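Local coordinates for flavin-containing monooxygenase (Allium sativum, PDB 6WPU), which binds flavin-adenine dinucleotide and, as a flavin-dependent S-monooxygenase, probably transfers oxygen to the sulfur of S-allyl-L-cysteine, at residues 155-160 / 326-331; 307-312 / 330-335; 226-231 / 241-246. One frame throughout, in Å; residues are numbered along the deposited sequence.

Contact 1: residues 155-160 / 326-331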
loop_
_atom_site.group_PDB
_atom_site.type_symbol
_atom_site.label_atom_id
_atom_site.label_comp_id
_atom_site.label_asym_id
_atom_site.label_seq_id
_atom_site.Cartn_x
_atom_site.Cartn_y
_atom_site.Cartn_z
ATOM N N GLY A 155 10.968 28.731 -5.321
ATOM C CA GLY A 155 10.124 27.831 -4.567
ATOM C C GLY A 155 9.071 27.118 -5.383
ATOM O O GLY A 155 8.252 26.388 -4.809
ATOM N N LYS A 156 9.043 27.321 -6.694
ATOM C CA LYS A 156 8.121 26.584 -7.542
ATOM C C LYS A 156 8.754 25.264 -7.997
ATOM O O LYS A 156 9.958 25.032 -7.852
ATOM C CB LYS A 156 7.708 27.435 -8.739
ATOM C CG LYS A 156 7.211 28.834 -8.350
ATOM C CD LYS A 156 6.179 28.760 -7.230
ATOM C CE LYS A 156 5.548 30.126 -6.915
ATOM N NZ LYS A 156 4.502 29.990 -5.845
ATOM N N TRP A 157 7.925 24.388 -8.553
ATOM C CA TRP A 157 8.365 23.069 -8.970
ATOM C C TRP A 157 8.096 22.893 -10.453
ATOM O O TRP A 157 7.095 23.394 -10.972
ATOM C CB TRP A 157 7.648 21.973 -8.173
ATOM C CG TRP A 157 8.066 21.926 -6.724
ATOM C CD1 TRP A 157 7.555 22.662 -5.687
ATOM C CD2 TRP A 157 9.095 21.103 -6.162
ATOM N NE1 TRP A 157 8.201 22.343 -4.513
ATOM C CE2 TRP A 157 9.149 21.388 -4.776
ATOM C CE3 TRP A 157 9.976 20.153 -6.694
ATOM C CZ2 TRP A 157 10.056 20.757 -3.917
ATOM C CZ3 TRP A 157 10.868 19.526 -5.847
ATOM C CH2 TRP A 157 10.897 19.829 -4.467
ATOM N N THR A 158 8.992 22.186 -11.128
ATOM C CA THR A 158 8.789 21.766 -12.503
ATOM C C THR A 158 8.635 20.255 -12.517
ATOM O O THR A 158 9.492 19.540 -11.990
ATOM C CB THR A 158 9.947 22.200 -13.399
ATOM O OG1 THR A 158 10.025 23.633 -13.399
ATOM C CG2 THR A 158 9.715 21.717 -14.816
ATOM N N VAL A 159 7.530 19.786 -13.085
ATOM C CA VAL A 159 7.289 18.372 -13.309
ATOM C C VAL A 159 7.502 18.087 -14.787
ATOM O O VAL A 159 6.838 18.677 -15.645
ATOM C CB VAL A 159 5.874 17.972 -12.872
ATOM C CG1 VAL A 159 5.650 16.466 -13.120
ATOM C CG2 VAL A 159 5.667 18.326 -11.401
ATOM N N LYS A 160 8.427 17.183 -15.085
ATOM C CA LYS A 160 8.709 16.755 -16.443
ATOM C C LYS A 160 8.190 15.334 -16.614
ATOM O O LYS A 160 8.404 14.490 -15.741
ATOM C CB LYS A 160 10.209 16.841 -16.725
ATOM C CG LYS A 160 10.619 16.292 -18.064
ATOM C CD LYS A 160 12.124 16.426 -18.256
ATOM C CE LYS A 160 12.606 15.597 -19.449
ATOM N NZ LYS A 160 13.934 14.970 -19.194
ATOM N N PRO A 326 10.118 18.898 6.096
ATOM C CA PRO A 326 10.108 20.190 6.805
ATOM C C PRO A 326 10.718 21.329 6.009
ATOM O O PRO A 326 10.144 22.422 5.984
ATOM C CB PRO A 326 10.907 19.892 8.080
ATOM C CG PRO A 326 10.678 18.415 8.319
ATOM C CD PRO A 326 10.661 17.809 6.935
ATOM N N LEU A 327 11.842 21.097 5.328
ATOM C CA LEU A 327 12.491 22.178 4.595
ATOM C C LEU A 327 11.739 22.575 3.331
ATOM O O LEU A 327 11.949 23.680 2.837
ATOM C CB LEU A 327 13.923 21.786 4.239
ATOM C CG LEU A 327 14.848 21.760 5.451
ATOM C CD1 LEU A 327 16.276 21.414 5.053
ATOM C CD2 LEU A 327 14.770 23.101 6.174
ATOM N N LEU A 328 10.873 21.713 2.803
ATOM C CA LEU A 328 10.188 21.962 1.543
ATOM C C LEU A 328 8.677 22.075 1.708
ATOM O O LEU A 328 7.955 22.061 0.709
ATOM C CB LEU A 328 10.510 20.850 0.540
ATOM C CG LEU A 328 11.979 20.629 0.186
ATOM C CD1 LEU A 328 12.136 19.342 -0.614
ATOM C CD2 LEU A 328 12.492 21.818 -0.597
ATOM N N ALA A 329 8.185 22.175 2.937
ATOM C CA ALA A 329 6.751 22.207 3.195
ATOM C C ALA A 329 6.229 23.630 3.055
ATOM O O ALA A 329 6.913 24.575 3.458
ATOM C CB ALA A 329 6.443 21.694 4.600
ATOM N N PRO A 330 5.010 23.821 2.521
ATOM C CA PRO A 330 4.089 22.773 2.067
ATOM C C PRO A 330 4.122 22.474 0.564
ATOM O O PRO A 330 3.246 21.759 0.079
ATOM C CB PRO A 330 2.732 23.348 2.433
ATOM C CG PRO A 330 2.915 24.858 2.151
ATOM C CD PRO A 330 4.358 25.154 2.541
ATOM N N SER A 331 5.100 23.019 -0.166
ATOM C CA SER A 331 5.102 22.863 -1.617
ATOM C C SER A 331 5.415 21.425 -2.049
ATOM O O SER A 331 5.159 21.055 -3.201
ATOM C CB SER A 331 6.088 23.868 -2.241
ATOM O OG SER A 331 7.438 23.493 -2.032
#
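Trp157, on strand 157-163, reaches to Ser331 and Leu328, in the loop that runs into strand 332-334. The polar corner of the indole makes the one hydrogen bond of the contact: Trp157 NE1 donates to Ser331 OG over 2.8 Å, with a nearly straight N-H...O angle of 173°. The hydroxyl oxygen lies only 2° from the ring plane, so it is met at the indole edge, where the N-H points. Ser331 holds OG between its backbone N and carbonyl carbon, and its CB follows close behind, 3.5 Å from Trp157 NE1. The far end of the indole makes the apolar half of the contact. Trp157 CH2 touches Leu328 CD1 at 4.1 Å, again at the edge of the ring, and the two side chains cross at about a right angle. Trp157 sets its CG beside the backbone N (chi1 -69°), which places the indole toward the loop, NE1 and the six-membered ring both meeting it. A leucine here would probably leave Ser331 OG without its indole donor and open a gap beside Leu328 CD1. Between these two loop residues the chain passes through a cis peptide before Pro330, which probably helps shape the turn that brings Leu328 and Ser331 to the same indole. Strand 157-163 is the middle strand of an antiparallel three-stranded sheet, and Trp157 also packs on Val149 and Met151 of strand 144-151 and on Val176 of strand 175-178. Leu328 touches Met151 too, while helix 367-383 covers the loop at Pro326 and Ala329. The contact thus joins the three-stranded sheet to the approach to strand 332-334, the edge of the parallel FAD-domain sheet.

Contact 2: residues 307-312 / 330-335. With SO4 (sulfate ion), chain E.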
loop_
_atom_site.group_PDB
_atom_site.type_symbol
_atom_site.label_atom_id
_atom_site.label_comp_id
_atom_site.label_asym_id
_atom_site.label_seq_id
_atom_site.Cartn_x
_atom_site.Cartn_y
_atom_site.Cartn_z
ATOM N N GLY A 307 18.969 15.783 -1.762
ATOM C CA GLY A 307 19.198 15.066 -0.529
ATOM C C GLY A 307 18.302 15.450 0.626
ATOM O O GLY A 307 18.394 14.821 1.691
ATOM N N ILE A 308 17.438 16.458 0.459
ATOM C CA ILE A 308 16.531 16.855 1.532
ATOM C C ILE A 308 15.599 15.705 1.898
ATOM O O ILE A 308 15.287 15.489 3.075
ATOM C CB ILE A 308 15.743 18.117 1.127
ATOM C CG1 ILE A 308 16.671 19.328 1.084
ATOM C CG2 ILE A 308 14.589 18.381 2.097
ATOM C CD1 ILE A 308 15.990 20.570 0.560
ATOM N N VAL A 309 15.124 14.964 0.903
ATOM C CA VAL A 309 14.329 13.767 1.138
ATOM C C VAL A 309 15.163 12.570 0.713
ATOM O O VAL A 309 15.604 12.495 -0.441
ATOM C CB VAL A 309 12.995 13.797 0.378
ATOM C CG1 VAL A 309 12.246 12.477 0.585
ATOM C CG2 VAL A 309 12.148 14.978 0.829
ATOM N N THR A 310 15.387 11.641 1.642
ATOM C CA THR A 310 16.036 10.371 1.335
ATOM C C THR A 310 15.130 9.205 1.708
ATOM O O THR A 310 14.155 9.352 2.455
ATOM C CB THR A 310 17.376 10.200 2.073
ATOM O OG1 THR A 310 17.148 10.243 3.485
ATOM C CG2 THR A 310 18.381 11.275 1.676
ATOM N N VAL A 311 15.475 8.037 1.168
ATOM C CA VAL A 311 14.870 6.761 1.541
ATOM C C VAL A 311 15.991 5.892 2.076
ATOM O O VAL A 311 16.968 5.638 1.363
ATOM C CB VAL A 311 14.169 6.083 0.351
ATOM C CG1 VAL A 311 13.673 4.685 0.734
ATOM C CG2 VAL A 311 13.023 6.939 -0.138
ATOM N N ASP A 312 15.875 5.461 3.333
ATOM C CA ASP A 312 16.929 4.690 3.990
ATOM C C ASP A 312 16.278 3.572 4.788
ATOM O O ASP A 312 15.706 3.829 5.852
ATOM C CB ASP A 312 17.779 5.582 4.895
ATOM C CG ASP A 312 18.826 4.795 5.691
ATOM O OD1 ASP A 312 19.285 3.729 5.208
ATOM O OD2 ASP A 312 19.187 5.252 6.805
ATOM N N PRO A 330 5.010 23.821 2.521
ATOM C CA PRO A 330 4.089 22.773 2.067
ATOM C C PRO A 330 4.122 22.474 0.564
ATOM O O PRO A 330 3.246 21.759 0.079
ATOM C CB PRO A 330 2.732 23.348 2.433
ATOM C CG PRO A 330 2.915 24.858 2.151
ATOM C CD PRO A 330 4.358 25.154 2.541
ATOM N N SER A 331 5.100 23.019 -0.166
ATOM C CA SER A 331 5.102 22.863 -1.617
ATOM C C SER A 331 5.415 21.425 -2.049
ATOM O O SER A 331 5.159 21.055 -3.201
ATOM C CB SER A 331 6.088 23.868 -2.241
ATOM O OG SER A 331 7.438 23.493 -2.032
ATOM N N LEU A 332 5.955 20.594 -1.167
ATOM C CA LEU A 332 6.115 19.184 -1.494
ATOM C C LEU A 332 5.488 18.371 -0.372
ATOM O O LEU A 332 5.712 18.663 0.807
ATOM C CB LEU A 332 7.589 18.820 -1.701
ATOM C CG LEU A 332 7.848 17.344 -2.035
ATOM C CD1 LEU A 332 7.307 16.985 -3.426
ATOM C CD2 LEU A 332 9.327 17.023 -1.929
ATOM N N SER A 333 4.678 17.378 -0.738
ATOM C CA SER A 333 4.037 16.513 0.243
ATOM C C SER A 333 3.840 15.116 -0.346
ATOM O O SER A 333 3.902 14.915 -1.569
ATOM C CB SER A 333 2.700 17.097 0.693
ATOM O OG SER A 333 1.815 17.197 -0.407
ATOM N N PHE A 334 3.596 14.152 0.546
ATOM C CA PHE A 334 3.417 12.748 0.175
ATOM C C PHE A 334 2.111 12.231 0.757
ATOM O O PHE A 334 1.859 12.409 1.954
ATOM C CB PHE A 334 4.578 11.874 0.687
ATOM C CG PHE A 334 5.911 12.198 0.071
ATOM C CD1 PHE A 334 6.629 13.306 0.493
ATOM C CD2 PHE A 334 6.447 11.385 -0.918
ATOM C CE1 PHE A 334 7.864 13.613 -0.071
ATOM C CE2 PHE A 334 7.688 11.676 -1.488
ATOM C CZ PHE A 334 8.393 12.796 -1.063
ATOM N N VAL A 335 1.295 11.570 -0.070
ATOM C CA VAL A 335 0.064 10.934 0.398
ATOM C C VAL A 335 0.238 9.417 0.331
ATOM O O VAL A 335 0.679 8.876 -0.688
ATOM C CB VAL A 335 -1.165 11.391 -0.410
ATOM C CG1 VAL A 335 -2.411 10.599 0.008
ATOM C CG2 VAL A 335 -1.435 12.867 -0.174
HETATM S S SO4 E . 18.475 14.014 -5.301
HETATM O O1 SO4 E . 19.732 13.518 -4.735
HETATM O O2 SO4 E . 18.050 13.090 -6.358
HETATM O O3 SO4 E . 18.667 15.363 -5.859
HETATM O O4 SO4 E . 17.461 14.063 -4.242
#
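Val309 packs on Leu332 and Phe334 at the border of the Rossmann-type FAD-binding fold, where strand 332-334 forms one edge of the five-stranded parallel sheet. Val309 itself leads into the small antiparallel hairpin of strands 310-312 and 315-317. The backbones stay well apart, with Val309 CA and Leu332 CA 10.2 Å from each other, and no hydrogen bond links the two segments; side chains alone bridge the distance. Leu332 and Phe334 alternate with Ser333 along the strand and so offer two apolar groups on the same side of it. Val309 meets them with its two branches. CG1, anti to the backbone N (chi1 176°), comes obliquely to the tip of the Phe334 ring, at 4.2 Å from CZ. CG2 faces the leucine instead and stands 4.4 Å from Leu332 CD2, a looser touch. The Phe334 ring is further bounded by Phe300, edge-to-face, and by Leu303, while Leu332 and Phe334 lean back on Val176 and Val178 of the neighbouring strand 175-178. Just before segment 307-312, Thr305 OG1 is hydrogen-bonded to Val309 N, which probably steadies the turn before the hairpin. Gly307 in that turn has a positive phi of 85°, at which a CB would press against the carbonyl oxygen of Asn306. Its amide also takes part in an anion site with Asn304, Thr305 and Asn306, occupied by a sulfate that probably came from the crystallisation liquor: Gly307 N makes a weak hydrogen bond to sulfate O4, 3.4 Å long and fairly straight at 165°.

Contact 3: residues 226-231 / 241-246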
loop_
_atom_site.group_PDB
_atom_site.type_symbol
_atom_site.label_atom_id
_atom_site.label_comp_id
_atom_site.label_asym_id
_atom_site.label_seq_id
_atom_site.Cartn_x
_atom_site.Cartn_y
_atom_site.Cartn_z
ATOM N N SER A 226 -1.005 -11.786 4.244
ATOM C CA SER A 226 -0.885 -11.871 2.796
ATOM C C SER A 226 -0.129 -13.138 2.368
ATOM O O SER A 226 -0.526 -13.827 1.413
ATOM C CB SER A 226 -0.191 -10.609 2.290
ATOM O OG SER A 226 0.110 -10.701 0.906
ATOM N N ALA A 227 0.965 -13.465 3.063
ATOM C CA ALA A 227 1.704 -14.672 2.710
ATOM C C ALA A 227 0.841 -15.910 2.918
ATOM O O ALA A 227 0.903 -16.861 2.128
ATOM C CB ALA A 227 2.998 -14.754 3.516
ATOM N N VAL A 228 -0.012 -15.898 3.945
ATOM C CA VAL A 228 -0.903 -17.031 4.157
ATOM C C VAL A 228 -1.939 -17.123 3.037
ATOM O O VAL A 228 -2.278 -18.223 2.586
ATOM C CB VAL A 228 -1.559 -16.938 5.547
ATOM C CG1 VAL A 228 -2.428 -18.145 5.799
ATOM C CG2 VAL A 228 -0.492 -16.838 6.620
ATOM N N ASP A 229 -2.459 -15.976 2.575
ATOM C CA ASP A 229 -3.401 -15.961 1.454
ATOM C C ASP A 229 -2.793 -16.604 0.210
ATOM O O ASP A 229 -3.432 -17.415 -0.469
ATOM C CB ASP A 229 -3.821 -14.514 1.116
ATOM C CG ASP A 229 -4.904 -13.973 2.026
ATOM O OD1 ASP A 229 -5.669 -14.766 2.613
ATOM O OD2 ASP A 229 -4.995 -12.728 2.147
ATOM N N ILE A 230 -1.575 -16.200 -0.140
ATOM C CA ILE A 230 -0.950 -16.749 -1.331
ATOM C C ILE A 230 -0.690 -18.238 -1.154
ATOM O O ILE A 230 -0.965 -19.039 -2.059
ATOM C CB ILE A 230 0.334 -15.970 -1.654
ATOM C CG1 ILE A 230 -0.039 -14.571 -2.157
ATOM C CG2 ILE A 230 1.171 -16.741 -2.676
ATOM C CD1 ILE A 230 1.127 -13.758 -2.663
ATOM N N SER A 231 -0.192 -18.632 0.029
ATOM C CA SER A 231 0.029 -20.047 0.333
ATOM C C SER A 231 -1.236 -20.862 0.123
ATOM O O SER A 231 -1.204 -21.932 -0.500
ATOM C CB SER A 231 0.518 -20.209 1.772
ATOM O OG SER A 231 1.724 -19.495 1.960
ATOM N N VAL A 241 2.965 -26.956 0.232
ATOM C CA VAL A 241 3.269 -25.550 0.490
ATOM C C VAL A 241 3.851 -25.452 1.896
ATOM O O VAL A 241 3.272 -25.981 2.850
ATOM C CB VAL A 241 2.023 -24.659 0.331
ATOM C CG1 VAL A 241 2.384 -23.182 0.522
ATOM C CG2 VAL A 241 1.389 -24.881 -1.045
ATOM N N HIS A 242 5.008 -24.807 2.015
ATOM C CA HIS A 242 5.680 -24.607 3.293
ATOM C C HIS A 242 5.874 -23.109 3.493
ATOM O O HIS A 242 6.504 -22.449 2.657
ATOM C CB HIS A 242 7.025 -25.334 3.320
ATOM C CG HIS A 242 6.911 -26.825 3.226
ATOM N ND1 HIS A 242 6.920 -27.641 4.335
ATOM C CD2 HIS A 242 6.785 -27.646 2.155
ATOM C CE1 HIS A 242 6.809 -28.902 3.952
ATOM N NE2 HIS A 242 6.714 -28.929 2.633
ATOM N N ILE A 243 5.316 -22.568 4.576
ATOM C CA ILE A 243 5.473 -21.154 4.908
ATOM C C ILE A 243 6.627 -21.022 5.888
ATOM O O ILE A 243 6.663 -21.717 6.909
ATOM C CB ILE A 243 4.183 -20.559 5.497
ATOM C CG1 ILE A 243 2.976 -20.915 4.629
ATOM C CG2 ILE A 243 4.304 -19.045 5.614
ATOM C CD1 ILE A 243 1.667 -20.317 5.123
ATOM N N ALA A 244 7.585 -20.151 5.567
ATOM C CA ALA A 244 8.652 -19.778 6.493
ATOM C C ALA A 244 8.251 -18.434 7.072
ATOM O O ALA A 244 8.364 -17.411 6.400
ATOM C CB ALA A 244 10.004 -19.696 5.795
ATOM N N ASN A 245 7.765 -18.433 8.313
ATOM C CA ASN A 245 7.146 -17.253 8.923
ATOM C C ASN A 245 7.965 -16.942 10.168
ATOM O O ASN A 245 7.803 -17.590 11.210
ATOM C CB ASN A 245 5.669 -17.510 9.245
ATOM C CG ASN A 245 5.013 -16.374 10.038
ATOM O OD1 ASN A 245 5.667 -15.433 10.477
ATOM N ND2 ASN A 245 3.706 -16.478 10.229
ATOM N N ARG A 246 8.836 -15.941 10.064
ATOM C CA ARG A 246 9.816 -15.731 11.120
ATOM C C ARG A 246 9.208 -15.181 12.402
ATOM O O ARG A 246 9.925 -15.080 13.399
ATOM C CB ARG A 246 10.935 -14.808 10.639
ATOM C CG ARG A 246 10.532 -13.382 10.426
ATOM C CD ARG A 246 11.776 -12.524 10.422
ATOM N NE ARG A 246 11.543 -11.208 9.841
ATOM C CZ ARG A 246 12.520 -10.397 9.451
ATOM N NH1 ARG A 246 12.236 -9.208 8.926
ATOM N NH2 ARG A 246 13.784 -10.787 9.583
#
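Helix 226-231 and strand 241-244 run nearly antiparallel, at 171°, with their axes 9.5 Å apart and their backbones nearest at Ser231 and Val241, whose CA atoms are 6.4 Å from each other. Ser231 is the central helix residue of the contact, meeting both Val241 and Ile243 of the strand. Its CB rests against Val241 CG1 at 3.7 Å. Its OG lies beside the methyl and methylene of the isoleucine, 3.3 Å from Ile243 CD1, a snug approach of a hydroxyl to an apolar chain. That hydroxyl is satisfied inside the helix: with OG swung beside its own backbone N (chi1 -59°), Ser231 OG donates to Ala227 O over 2.8 Å. The donor stands above the carbonyl plane, and Ser231 N bonds to the same oxygen from the opposite face, so one carbonyl is gripped twice by one residue. Ile243 CD1 is anti to CA, which carries it past Ser231 to the preceding helical turn, where it comes within 4.4 Å of Val228 CG2. The hydroxyl of Ser231 thus sits between the Ala227 carbonyl and the isoleucine. These elements complete a beta-alpha-beta unit, strand 217-221, helix 225-234 and strand 240-244, consistent with the second dinucleotide-binding domain of flavin-containing monooxygenases, which takes NADPH in relatives. Ser231 and Val241 also pack on Ile220 of strand 217-221, and Met262 of strand 262-271 touches Ser231 and Ile243, so the helix lies over three adjacent parallel strands.

In the fold
From the N terminus, segment 155-160 opens contact 1, which closes at 326-331. Within that long excursion, contact 3 closes a short loop of nine residues between helix 226-231 and strand 241-244, in what is probably the second dinucleotide-binding domain. Segment 307-312 then opens contact 2, which closes at 330-335, just as contact 1 ends; the two loops end on the same stretch, sharing Pro330 and Ser331. Contacts 1 and 2, with centres 9 Å apart, touch through Leu328 with Ile308 and Trp157 with Leu332, tying the three-stranded sheet and the hairpin to strand 332-334. Contact 3 lies across the chain's centre, its centre about 42 Å from that of contact 1.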